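Local coordinates for putative glycosyltransferase (Mannosyltransferase) involved in glycosylating the PBCV-1 major capsid protein (Paramecium bursaria Chlorella virus 1, PDB 2P6W), which probably transfers a sugar from a UDP-sugar donor during glycosylation of the viral major capsid protein, through the manganese-binding N-terminal domain described here, at residues Y32-Y38 / N89-T95; H56-S60 / P151-T156; I105-H111 / R168-P174. All coordinates share one frame; numbering follows the deposited sequence.

In the fold
The three contacts sit in one GT-A-like domain, one within its mixed sheet and two beside it. Interaction 2 is buried and lies nearest the donor site, and it joins helix ends through charged and aromatic side chains. Interaction 3 extends the sheet itself by main-chain bonds and is buried mainly on its inner strand, 107-110. Interaction 1 is partly buried at the periphery, where side chains at the end of helix 20-36 hold a loop by its peptide groups. In interactions 2 and 3, helix 153-164 is followed in the chain by strand 169-172, and Glu135 is bonded to both Ser60 and Tyr107. Interactions 1 and 2 lie on opposite sides of the chain's centre, about 26 Å apart between centres.

Interaction 1. Residues Y32-Y38 / N89-T95; sequences YCSIHGY and NKNKPIT
Tyr32 and His36 from the last turn of helix 20-36, and Tyr38 from just beyond it, bind the backbone of residues 90-94. Tyr32 leaves the helix with CG anti to the backbone N (chi1 -178°), a torsion that turns an edge of the ring to the carbonyls of the loop. Beyond CB, Tyr32 CD1 passes 3.2 Å from Lys90 O. CE1 lies between that oxygen and Lys92 O, while CE2 on the other edge packs against Ile94 CG1. At the tip, Tyr32 OH donates to Lys92 O at 2.7 Å, in the carbonyl plane and on a lone pair. A tyrosine suits this place because its apolar rim can line the loop while its far end satisfies a carbonyl. Residues 89-92 form a type I beta turn in the loop between strands 83-85 and 107-110 of this GT-A-like domain, and the turn presents Lys90 O to the helix. His36 NE2 donates to Lys90 O at 2.8 Å, nearly straight (163°) and close to the ring plane. Pro93 CA makes a CH-pi contact over one face of the imidazole, 4.0 Å from the His36 centroid, and Ile35 CG2 covers the opposite one. Gly37 ends the helix with a positive phi, which glycine adopts readily because it has no side chain. Tyr38 OH accepts from Ile94 N at 2.8 Å and shares a water with Thr95 OG1, while Tyr38 CE2 rests 3.7 Å from Ile94 CD1. At the outer margin Ile35 CD1 lies across the aliphatic chain of Lys90, whose ammonium pairs with Glu31.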
loop_
_atom_site.group_PDB
_atom_site.type_symbol
_atom_site.label_atom_id
_atom_site.label_comp_id
_atom_site.label_asym_id
_atom_site.label_seq_id
_atom_site.Cartn_x
_atom_site.Cartn_y
_atom_site.Cartn_z
ATOM N N TYR A 32 2.077 11.174 -10.060
ATOM C CA TYR A 32 3.395 10.811 -9.554
ATOM C C TYR A 32 4.063 9.745 -10.439
ATOM O O TYR A 32 5.252 9.842 -10.777
ATOM C CB TYR A 32 3.268 10.344 -8.103
ATOM C CG TYR A 32 4.600 9.989 -7.478
ATOM C CD1 TYR A 32 5.521 10.986 -7.133
ATOM C CD2 TYR A 32 4.934 8.651 -7.228
ATOM C CE1 TYR A 32 6.761 10.658 -6.566
ATOM C CE2 TYR A 32 6.159 8.312 -6.677
ATOM C CZ TYR A 32 7.075 9.317 -6.348
ATOM O OH TYR A 32 8.295 8.976 -5.803
ATOM N N CYS A 33 3.303 8.727 -10.832
ATOM C CA CYS A 33 3.834 7.699 -11.719
ATOM C C CYS A 33 4.320 8.274 -13.053
ATOM O O CYS A 33 5.381 7.894 -13.548
ATOM C CB CYS A 33 2.799 6.616 -11.956
ATOM S SG CYS A 33 2.523 5.610 -10.475
ATOM N N SER A 34 3.551 9.215 -13.605
ATOM C CA SER A 34 3.910 9.835 -14.882
ATOM C C SER A 34 5.236 10.602 -14.772
ATOM O O SER A 34 6.042 10.601 -15.710
ATOM C CB SER A 34 2.780 10.754 -15.374
ATOM O OG SER A 34 2.770 11.988 -14.669
ATOM N N ILE A 35 5.463 11.242 -13.624
ATOM C CA ILE A 35 6.689 12.023 -13.417
ATOM C C ILE A 35 7.958 11.161 -13.449
ATOM O O ILE A 35 8.992 11.571 -14.008
ATOM C CB ILE A 35 6.603 12.885 -12.134
ATOM C CG1 ILE A 35 5.534 13.973 -12.303
ATOM C CG2 ILE A 35 7.970 13.543 -11.790
ATOM C CD1 ILE A 35 5.142 14.699 -11.024
ATOM N N HIS A 36 7.871 9.958 -12.886
ATOM C CA HIS A 36 9.051 9.127 -12.694
ATOM C C HIS A 36 9.103 7.910 -13.595
ATOM O O HIS A 36 10.057 7.138 -13.530
ATOM C CB HIS A 36 9.156 8.716 -11.224
ATOM C CG HIS A 36 9.195 9.887 -10.315
ATOM N ND1 HIS A 36 10.334 10.649 -10.143
ATOM C CD2 HIS A 36 8.214 10.504 -9.617
ATOM C CE1 HIS A 36 10.059 11.659 -9.334
ATOM N NE2 HIS A 36 8.779 11.594 -9.004
ATOM N N GLY A 37 8.069 7.723 -14.410
ATOM C CA GLY A 37 8.059 6.626 -15.371
ATOM C C GLY A 37 7.638 5.313 -14.740
ATOM O O GLY A 37 7.898 4.245 -15.301
ATOM N N TYR A 38 6.976 5.375 -13.585
ATOM C CA TYR A 38 6.474 4.143 -12.970
ATOM C C TYR A 38 5.187 3.729 -13.645
ATOM O O TYR A 38 4.449 4.569 -14.150
ATOM C CB TYR A 38 6.189 4.327 -11.474
ATOM C CG TYR A 38 7.317 4.894 -10.655
ATOM C CD1 TYR A 38 8.621 4.410 -10.784
ATOM C CD2 TYR A 38 7.071 5.870 -9.684
ATOM C CE1 TYR A 38 9.672 4.920 -9.996
ATOM C CE2 TYR A 38 8.116 6.391 -8.900
ATOM C CZ TYR A 38 9.416 5.912 -9.061
ATOM O OH TYR A 38 10.449 6.412 -8.295
ATOM N N ASN A 89 6.767 16.812 -2.336
ATOM C CA ASN A 89 7.780 15.818 -2.673
ATOM C C ASN A 89 7.534 14.999 -3.944
ATOM O O ASN A 89 8.249 14.035 -4.220
ATOM C CB ASN A 89 8.044 14.898 -1.482
ATOM C CG ASN A 89 8.966 15.528 -0.474
ATOM O OD1 ASN A 89 8.816 15.346 0.732
ATOM N ND2 ASN A 89 9.906 16.324 -0.966
ATOM N N LYS A 90 6.547 15.406 -4.735
ATOM C CA LYS A 90 6.158 14.643 -5.918
ATOM C C LYS A 90 7.261 14.535 -6.980
ATOM O O LYS A 90 7.249 13.604 -7.787
ATOM C CB LYS A 90 4.866 15.214 -6.528
ATOM C CG LYS A 90 5.094 16.515 -7.277
ATOM C CD LYS A 90 3.832 16.972 -8.025
ATOM C CE LYS A 90 4.196 18.107 -8.968
ATOM N NZ LYS A 90 2.986 18.751 -9.546
ATOM N N ASN A 91 8.218 15.465 -6.974
ATOM C CA ASN A 91 9.318 15.396 -7.938
ATOM C C ASN A 91 10.494 14.530 -7.475
ATOM O O ASN A 91 11.536 14.471 -8.138
ATOM C CB ASN A 91 9.790 16.802 -8.354
ATOM C CG ASN A 91 8.708 17.589 -9.064
ATOM O OD1 ASN A 91 8.376 18.707 -8.665
ATOM N ND2 ASN A 91 8.144 17.003 -10.119
ATOM N N LYS A 92 10.317 13.831 -6.356
ATOM C CA LYS A 92 11.381 12.977 -5.837
ATOM C C LYS A 92 11.026 11.506 -6.009
ATOM O O LYS A 92 9.918 11.095 -5.635
ATOM C CB LYS A 92 11.645 13.277 -4.366
ATOM C CG LYS A 92 12.182 14.683 -4.101
ATOM C CD LYS A 92 12.259 14.935 -2.619
ATOM C CE LYS A 92 12.835 16.314 -2.294
ATOM N NZ LYS A 92 12.779 16.570 -0.815
ATOM N N PRO A 93 11.962 10.704 -6.563
ATOM C CA PRO A 93 11.652 9.302 -6.843
ATOM C C PRO A 93 11.633 8.475 -5.573
ATOM O O PRO A 93 12.218 8.868 -4.559
ATOM C CB PRO A 93 12.802 8.858 -7.739
ATOM C CG PRO A 93 13.969 9.697 -7.275
ATOM C CD PRO A 93 13.353 11.043 -6.933
ATOM N N ILE A 94 10.982 7.319 -5.649
ATOM C CA ILE A 94 10.819 6.445 -4.497
ATOM C C ILE A 94 12.174 6.043 -3.930
ATOM O O ILE A 94 12.339 5.899 -2.718
ATOM C CB ILE A 94 10.023 5.186 -4.900
ATOM C CG1 ILE A 94 8.532 5.525 -5.073
ATOM C CG2 ILE A 94 10.248 4.057 -3.884
ATOM C CD1 ILE A 94 7.731 4.431 -5.802
ATOM N N THR A 95 13.134 5.870 -4.835
ATOM C CA THR A 95 14.476 5.419 -4.498
ATOM C C THR A 95 15.290 6.482 -3.749
ATOM O O THR A 95 16.360 6.171 -3.212
ATOM C CB THR A 95 15.197 4.903 -5.756
ATOM O OG1 THR A 95 15.021 5.847 -6.819
ATOM C CG2 THR A 95 14.588 3.555 -6.180
HETATM O O HOH W 1 12.740 5.240 -8.750
#

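Interaction 2. Residues H56-S60 / P151-T156; sequences HFRRS and PYEQKT
Phe57 and Glu153 bring their CA atoms to 5.2 Å where the end of helix 52-57 meets the start of helix 153-164; Tyr152 is the N-cap residue, and the peptide bond before Pro151 is cis. Glu153 fits as a knob among His56, Phe57, Arg59 and Ser60. Glutamate suits the place, offering aliphatic CB and CG to Phe57 and Ser60 and a carboxylate to charged groups. Glu153 CB makes a CH-pi contact 4.3 Å from the Phe57 centroid, and a bend at chi2 (-88°) brings Glu153 CD to 3.5 Å from Arg59 CD. The Phe57 ring lies with one face against Glu153 N, at the start of the helix; CE2 touches Tyr152 CB, and CZ meets Thr156 OG1, which donates to Tyr152 O. The His56 imidazole has Pro151 O over one face and the Arg59 guanidinium across the other. A water bridges His56 NE2 to Gln154 OE1, which is also hydrogen-bonded to Thr122 N. Arg59 binds UDP-glucose in the liganded protein, though none is bound here; Arg59 NE bonds to His56 O at 2.9 Å, and NH1 pairs with Asp80 of the manganese site. Thr122 and Lys125 hold the Glu153 carboxylate. With Glu153 OE1 4.0 Å from Arg59 NH1 and well out of the guanidinium plane, this long salt bridge probably acts through charge alone, while His56 O and Asp80 probably set the guanidinium's direction.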
loop_
_atom_site.group_PDB
_atom_site.type_symbol
_atom_site.label_atom_id
_atom_site.label_comp_id
_atom_site.label_asym_id
_atom_site.label_seq_id
_atom_site.Cartn_x
_atom_site.Cartn_y
_atom_site.Cartn_z
ATOM N N HIS A 56 -10.349 -6.008 2.797
ATOM C CA HIS A 56 -8.961 -5.748 3.162
ATOM C C HIS A 56 -8.008 -6.640 2.351
ATOM O O HIS A 56 -6.960 -6.179 1.874
ATOM C CB HIS A 56 -8.747 -5.957 4.651
ATOM C CG HIS A 56 -7.422 -5.463 5.120
ATOM N ND1 HIS A 56 -6.265 -6.211 5.005
ATOM C CD2 HIS A 56 -7.055 -4.274 5.656
ATOM C CE1 HIS A 56 -5.250 -5.517 5.485
ATOM N NE2 HIS A 56 -5.698 -4.334 5.882
ATOM N N PHE A 57 -8.383 -7.907 2.178
ATOM C CA PHE A 57 -7.533 -8.861 1.464
ATOM C C PHE A 57 -7.439 -8.575 -0.026
ATOM O O PHE A 57 -6.543 -9.087 -0.691
ATOM C CB PHE A 57 -8.042 -10.283 1.645
ATOM C CG PHE A 57 -7.498 -10.981 2.864
ATOM C CD1 PHE A 57 -6.282 -11.673 2.788
ATOM C CD2 PHE A 57 -8.210 -10.982 4.068
ATOM C CE1 PHE A 57 -5.771 -12.337 3.899
ATOM C CE2 PHE A 57 -7.699 -11.651 5.198
ATOM C CZ PHE A 57 -6.475 -12.337 5.094
ATOM N N ARG A 58 -8.370 -7.775 -0.546
ATOM C CA ARG A 58 -8.448 -7.575 -1.999
ATOM C C ARG A 58 -7.141 -7.089 -2.643
ATOM O O ARG A 58 -6.878 -7.410 -3.806
ATOM C CB ARG A 58 -9.618 -6.669 -2.398
ATOM C CG ARG A 58 -9.997 -6.856 -3.864
ATOM C CD ARG A 58 -11.338 -6.257 -4.204
ATOM N NE ARG A 58 -11.857 -6.832 -5.451
ATOM C CZ ARG A 58 -12.185 -6.128 -6.533
ATOM N NH1 ARG A 58 -12.085 -4.812 -6.535
ATOM N NH2 ARG A 58 -12.644 -6.755 -7.607
ATOM N N ARG A 59 -6.316 -6.344 -1.903
ATOM C CA ARG A 59 -5.008 -5.905 -2.416
ATOM C C ARG A 59 -4.146 -7.076 -2.943
ATOM O O ARG A 59 -3.385 -6.915 -3.901
ATOM C CB ARG A 59 -4.255 -5.142 -1.341
ATOM C CG ARG A 59 -3.903 -5.973 -0.145
ATOM C CD ARG A 59 -3.496 -5.064 1.025
ATOM N NE ARG A 59 -4.694 -4.453 1.584
ATOM C CZ ARG A 59 -4.696 -3.403 2.396
ATOM N NH1 ARG A 59 -3.550 -2.835 2.744
ATOM N NH2 ARG A 59 -5.850 -2.916 2.847
ATOM N N SER A 60 -4.272 -8.249 -2.319
ATOM C CA SER A 60 -3.477 -9.415 -2.714
ATOM C C SER A 60 -4.054 -10.124 -3.944
ATOM O O SER A 60 -3.417 -11.018 -4.526
ATOM C CB SER A 60 -3.327 -10.388 -1.541
ATOM O OG SER A 60 -2.633 -9.767 -0.477
ATOM N N PRO A 151 -6.250 -7.760 12.019
ATOM C CA PRO A 151 -6.241 -6.900 10.817
ATOM C C PRO A 151 -6.050 -7.564 9.437
ATOM O O PRO A 151 -5.536 -6.925 8.524
ATOM C CB PRO A 151 -5.069 -5.937 11.095
ATOM C CG PRO A 151 -4.116 -6.754 11.878
ATOM C CD PRO A 151 -4.949 -7.711 12.725
ATOM N N TYR A 152 -6.455 -8.826 9.286
ATOM C CA TYR A 152 -6.667 -9.408 7.942
ATOM C C TYR A 152 -5.358 -9.605 7.169
ATOM O O TYR A 152 -4.491 -10.329 7.651
ATOM C CB TYR A 152 -7.690 -8.581 7.143
ATOM C CG TYR A 152 -8.931 -8.263 7.932
ATOM C CD1 TYR A 152 -9.699 -9.269 8.479
ATOM C CD2 TYR A 152 -9.333 -6.935 8.125
ATOM C CE1 TYR A 152 -10.852 -8.981 9.198
ATOM C CE2 TYR A 152 -10.485 -6.635 8.846
ATOM C CZ TYR A 152 -11.236 -7.663 9.373
ATOM O OH TYR A 152 -12.376 -7.378 10.100
ATOM N N GLU A 153 -5.213 -9.029 5.975
ATOM C CA GLU A 153 -3.979 -9.231 5.191
ATOM C C GLU A 153 -2.764 -8.746 5.967
ATOM O O GLU A 153 -1.654 -9.253 5.805
ATOM C CB GLU A 153 -4.069 -8.524 3.823
ATOM C CG GLU A 153 -2.739 -8.372 3.064
ATOM C CD GLU A 153 -1.981 -7.096 3.428
ATOM O OE1 GLU A 153 -2.466 -6.327 4.296
ATOM O OE2 GLU A 153 -0.902 -6.846 2.832
ATOM N N GLN A 154 -2.970 -7.746 6.817
ATOM C CA GLN A 154 -1.862 -7.178 7.577
ATOM C C GLN A 154 -1.305 -8.200 8.570
ATOM O O GLN A 154 -0.090 -8.349 8.729
ATOM C CB GLN A 154 -2.370 -5.938 8.302
ATOM C CG GLN A 154 -1.333 -5.196 9.088
ATOM C CD GLN A 154 -1.868 -3.853 9.532
ATOM O OE1 GLN A 154 -1.912 -2.905 8.752
ATOM N NE2 GLN A 154 -2.270 -3.760 10.795
ATOM N N LYS A 155 -2.214 -8.906 9.252
ATOM C CA LYS A 155 -1.837 -9.982 10.150
ATOM C C LYS A 155 -1.258 -11.172 9.376
ATOM O O LYS A 155 -0.324 -11.836 9.831
ATOM C CB LYS A 155 -3.057 -10.421 10.974
ATOM C CG LYS A 155 -2.802 -11.698 11.774
ATOM C CD LYS A 155 -3.683 -11.823 13.027
ATOM C CE LYS A 155 -5.169 -11.740 12.719
ATOM N NZ LYS A 155 -5.913 -11.872 14.027
ATOM N N THR A 156 -1.801 -11.423 8.184
ATOM C CA THR A 156 -1.347 -12.569 7.396
ATOM C C THR A 156 0.087 -12.354 6.925
ATOM O O THR A 156 0.923 -13.262 6.987
ATOM C CB THR A 156 -2.277 -12.819 6.211
ATOM O OG1 THR A 156 -3.619 -12.932 6.717
ATOM C CG2 THR A 156 -1.856 -14.098 5.461
HETATM O O HOH W 2 -3.482 -2.780 6.256
#

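Interaction 3. Residues I105-H111 / R168-P174; sequences ILYHTFH and RYIVHDP
Strands 107-110 and 169-172 pair in parallel at the margin of the mixed sheet of a GT-A-like fold, with 169-172 as its outermost strand and 124-128 on the far side of 107-110. The axes come within 4.4 Å and cross at -22°. Backbone bonds alternate between the strands: Ile170 N to Tyr107 O, Thr109 N to Ile170 O at 2.9 Å, His172 N to Thr109 O, and His111 N to His172 O. Ile170 O is gripped twice, because Thr109 OG1 also donates to it from above the carbonyl plane. Beta-branched Val171 suits the extended strand, and Val171 CG2 rests 3.4 Å from Thr109 OG1. Tyr107, Thr109, Tyr169 and Val171 occupy the face toward helix 153-164; His108, Phe110, Ile170 and His172 occupy the other, where Phe110 CD1 packs against His172 CB. Before the strands, Leu106 CD1 covers the guanidinium of Arg168, whose NE is bonded to Asn104 O, over its centre, a flat group well matched to an apolar branch. Past their other end, Pro174 CD lies over the His111 ring, 3.6 Å from its centroid, while His111 NE2 donates in its ring plane to the anti side of Asp173 OD1 at 2.8 Å.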
loop_
_atom_site.group_PDB
_atom_site.type_symbol
_atom_site.label_atom_id
_atom_site.label_comp_id
_atom_site.label_asym_id
_atom_site.label_seq_id
_atom_site.Cartn_x
_atom_site.Cartn_y
_atom_site.Cartn_z
ATOM N N ILE A 105 15.655 -9.258 -0.664
ATOM C CA ILE A 105 14.410 -8.778 -0.035
ATOM C C ILE A 105 13.180 -8.990 -0.930
ATOM O O ILE A 105 13.212 -8.659 -2.126
ATOM C CB ILE A 105 14.542 -7.299 0.412
ATOM C CG1 ILE A 105 15.746 -7.131 1.350
ATOM C CG2 ILE A 105 13.251 -6.821 1.106
ATOM C CD1 ILE A 105 15.742 -8.083 2.571
ATOM N N LEU A 106 12.119 -9.565 -0.333
ATOM C CA LEU A 106 10.823 -9.793 -0.995
ATOM C C LEU A 106 9.758 -8.785 -0.559
ATOM O O LEU A 106 8.855 -8.495 -1.328
ATOM C CB LEU A 106 10.301 -11.205 -0.730
ATOM C CG LEU A 106 11.064 -12.400 -1.311
ATOM C CD1 LEU A 106 10.577 -13.670 -0.637
ATOM C CD2 LEU A 106 10.943 -12.514 -2.822
ATOM N N TYR A 107 9.860 -8.265 0.668
ATOM C CA TYR A 107 8.885 -7.286 1.169
ATOM C C TYR A 107 9.559 -6.153 1.903
ATOM O O TYR A 107 10.417 -6.402 2.734
ATOM C CB TYR A 107 7.956 -7.962 2.186
ATOM C CG TYR A 107 6.859 -8.815 1.591
ATOM C CD1 TYR A 107 5.599 -8.274 1.312
ATOM C CD2 TYR A 107 7.072 -10.163 1.322
ATOM C CE1 TYR A 107 4.586 -9.053 0.751
ATOM C CE2 TYR A 107 6.077 -10.942 0.774
ATOM C CZ TYR A 107 4.841 -10.381 0.481
ATOM O OH TYR A 107 3.850 -11.174 -0.068
ATOM N N HIS A 108 9.161 -4.917 1.602
ATOM C CA HIS A 108 9.465 -3.781 2.458
ATOM C C HIS A 108 8.160 -3.308 3.085
ATOM O O HIS A 108 7.184 -3.048 2.367
ATOM C CB HIS A 108 10.086 -2.645 1.644
ATOM C CG HIS A 108 11.483 -2.934 1.209
ATOM N ND1 HIS A 108 11.783 -3.494 -0.010
ATOM C CD2 HIS A 108 12.657 -2.789 1.858
ATOM C CE1 HIS A 108 13.087 -3.679 -0.098
ATOM N NE2 HIS A 108 13.642 -3.239 1.015
ATOM N N THR A 109 8.129 -3.262 4.421
ATOM C CA THR A 109 6.946 -2.859 5.172
ATOM C C THR A 109 7.323 -1.791 6.191
ATOM O O THR A 109 8.506 -1.434 6.324
ATOM C CB THR A 109 6.293 -4.088 5.883
ATOM O OG1 THR A 109 7.271 -4.693 6.748
ATOM C CG2 THR A 109 5.819 -5.090 4.839
ATOM N N PHE A 110 6.326 -1.274 6.897
ATOM C CA PHE A 110 6.499 -0.113 7.785
ATOM C C PHE A 110 5.784 -0.317 9.094
ATOM O O PHE A 110 4.661 -0.815 9.117
ATOM C CB PHE A 110 6.020 1.173 7.079
ATOM C CG PHE A 110 6.642 1.324 5.747
ATOM C CD1 PHE A 110 7.910 1.882 5.635
ATOM C CD2 PHE A 110 6.025 0.802 4.614
ATOM C CE1 PHE A 110 8.552 1.948 4.403
ATOM C CE2 PHE A 110 6.642 0.864 3.385
ATOM C CZ PHE A 110 7.920 1.434 3.269
ATOM N N HIS A 111 6.453 0.054 10.186
ATOM C CA HIS A 111 5.797 -0.002 11.476
ATOM C C HIS A 111 4.913 1.221 11.685
ATOM O O HIS A 111 4.889 2.135 10.852
ATOM C CB HIS A 111 6.805 -0.197 12.621
ATOM C CG HIS A 111 7.639 1.008 12.931
ATOM N ND1 HIS A 111 7.147 2.085 13.635
ATOM C CD2 HIS A 111 8.950 1.276 12.699
ATOM C CE1 HIS A 111 8.103 2.983 13.788
ATOM N NE2 HIS A 111 9.211 2.508 13.243
ATOM N N ARG A 168 14.153 -12.103 4.480
ATOM C CA ARG A 168 13.769 -11.606 3.166
ATOM C C ARG A 168 12.711 -10.506 3.263
ATOM O O ARG A 168 11.965 -10.254 2.322
ATOM C CB ARG A 168 13.326 -12.760 2.248
ATOM C CG ARG A 168 14.371 -13.861 2.130
ATOM C CD ARG A 168 14.095 -14.757 0.921
ATOM N NE ARG A 168 14.225 -14.047 -0.353
ATOM C CZ ARG A 168 14.007 -14.616 -1.534
ATOM N NH1 ARG A 168 13.624 -15.880 -1.582
ATOM N NH2 ARG A 168 14.152 -13.930 -2.660
ATOM N N TYR A 169 12.671 -9.835 4.410
ATOM C CA TYR A 169 11.789 -8.676 4.573
ATOM C C TYR A 169 12.428 -7.654 5.492
ATOM O O TYR A 169 13.296 -7.993 6.313
ATOM C CB TYR A 169 10.440 -9.106 5.152
ATOM C CG TYR A 169 10.518 -9.736 6.524
ATOM C CD1 TYR A 169 10.397 -8.959 7.682
ATOM C CD2 TYR A 169 10.740 -11.121 6.672
ATOM C CE1 TYR A 169 10.468 -9.562 8.949
ATOM C CE2 TYR A 169 10.796 -11.722 7.938
ATOM C CZ TYR A 169 10.677 -10.924 9.060
ATOM O OH TYR A 169 10.750 -11.503 10.307
ATOM N N ILE A 170 11.978 -6.402 5.359
ATOM C CA ILE A 170 12.437 -5.343 6.236
ATOM C C ILE A 170 11.225 -4.570 6.729
ATOM O O ILE A 170 10.314 -4.287 5.947
ATOM C CB ILE A 170 13.425 -4.380 5.542
ATOM C CG1 ILE A 170 14.662 -5.151 5.040
ATOM C CG2 ILE A 170 13.898 -3.298 6.521
ATOM C CD1 ILE A 170 15.731 -4.252 4.338
ATOM N N VAL A 171 11.234 -4.239 8.021
ATOM C CA VAL A 171 10.250 -3.325 8.612
ATOM C C VAL A 171 10.981 -2.025 8.884
ATOM O O VAL A 171 11.924 -1.997 9.685
ATOM C CB VAL A 171 9.621 -3.883 9.919
ATOM C CG1 VAL A 171 8.581 -2.918 10.462
ATOM C CG2 VAL A 171 8.960 -5.240 9.664
ATOM N N HIS A 172 10.551 -0.988 8.174
ATOM C CA HIS A 172 11.171 0.330 8.188
ATOM C C HIS A 172 10.359 1.292 9.055
ATOM O O HIS A 172 9.161 1.100 9.260
ATOM C CB HIS A 172 11.169 0.919 6.783
ATOM C CG HIS A 172 12.055 0.207 5.808
ATOM N ND1 HIS A 172 11.588 -0.750 4.936
ATOM C CD2 HIS A 172 13.375 0.347 5.541
ATOM C CE1 HIS A 172 12.580 -1.167 4.170
ATOM N NE2 HIS A 172 13.675 -0.519 4.516
ATOM N N ASP A 173 11.020 2.351 9.509
ATOM C CA ASP A 173 10.322 3.524 10.041
ATOM C C ASP A 173 9.352 4.010 8.982
ATOM O O ASP A 173 9.643 3.913 7.784
ATOM C CB ASP A 173 11.308 4.644 10.354
ATOM C CG ASP A 173 12.148 4.368 11.609
ATOM O OD1 ASP A 173 11.738 3.560 12.477
ATOM O OD2 ASP A 173 13.231 4.977 11.715
ATOM N N PRO A 174 8.184 4.516 9.410
ATOM C CA PRO A 174 7.165 4.948 8.465
ATOM C C PRO A 174 7.138 6.435 8.094
ATOM O O PRO A 174 6.233 6.869 7.364
ATOM C CB PRO A 174 5.883 4.610 9.225
ATOM C CG PRO A 174 6.240 4.998 10.649
ATOM C CD PRO A 174 7.691 4.554 10.801
HETATM O O HOH W 3 14.128 -11.048 -3.442
#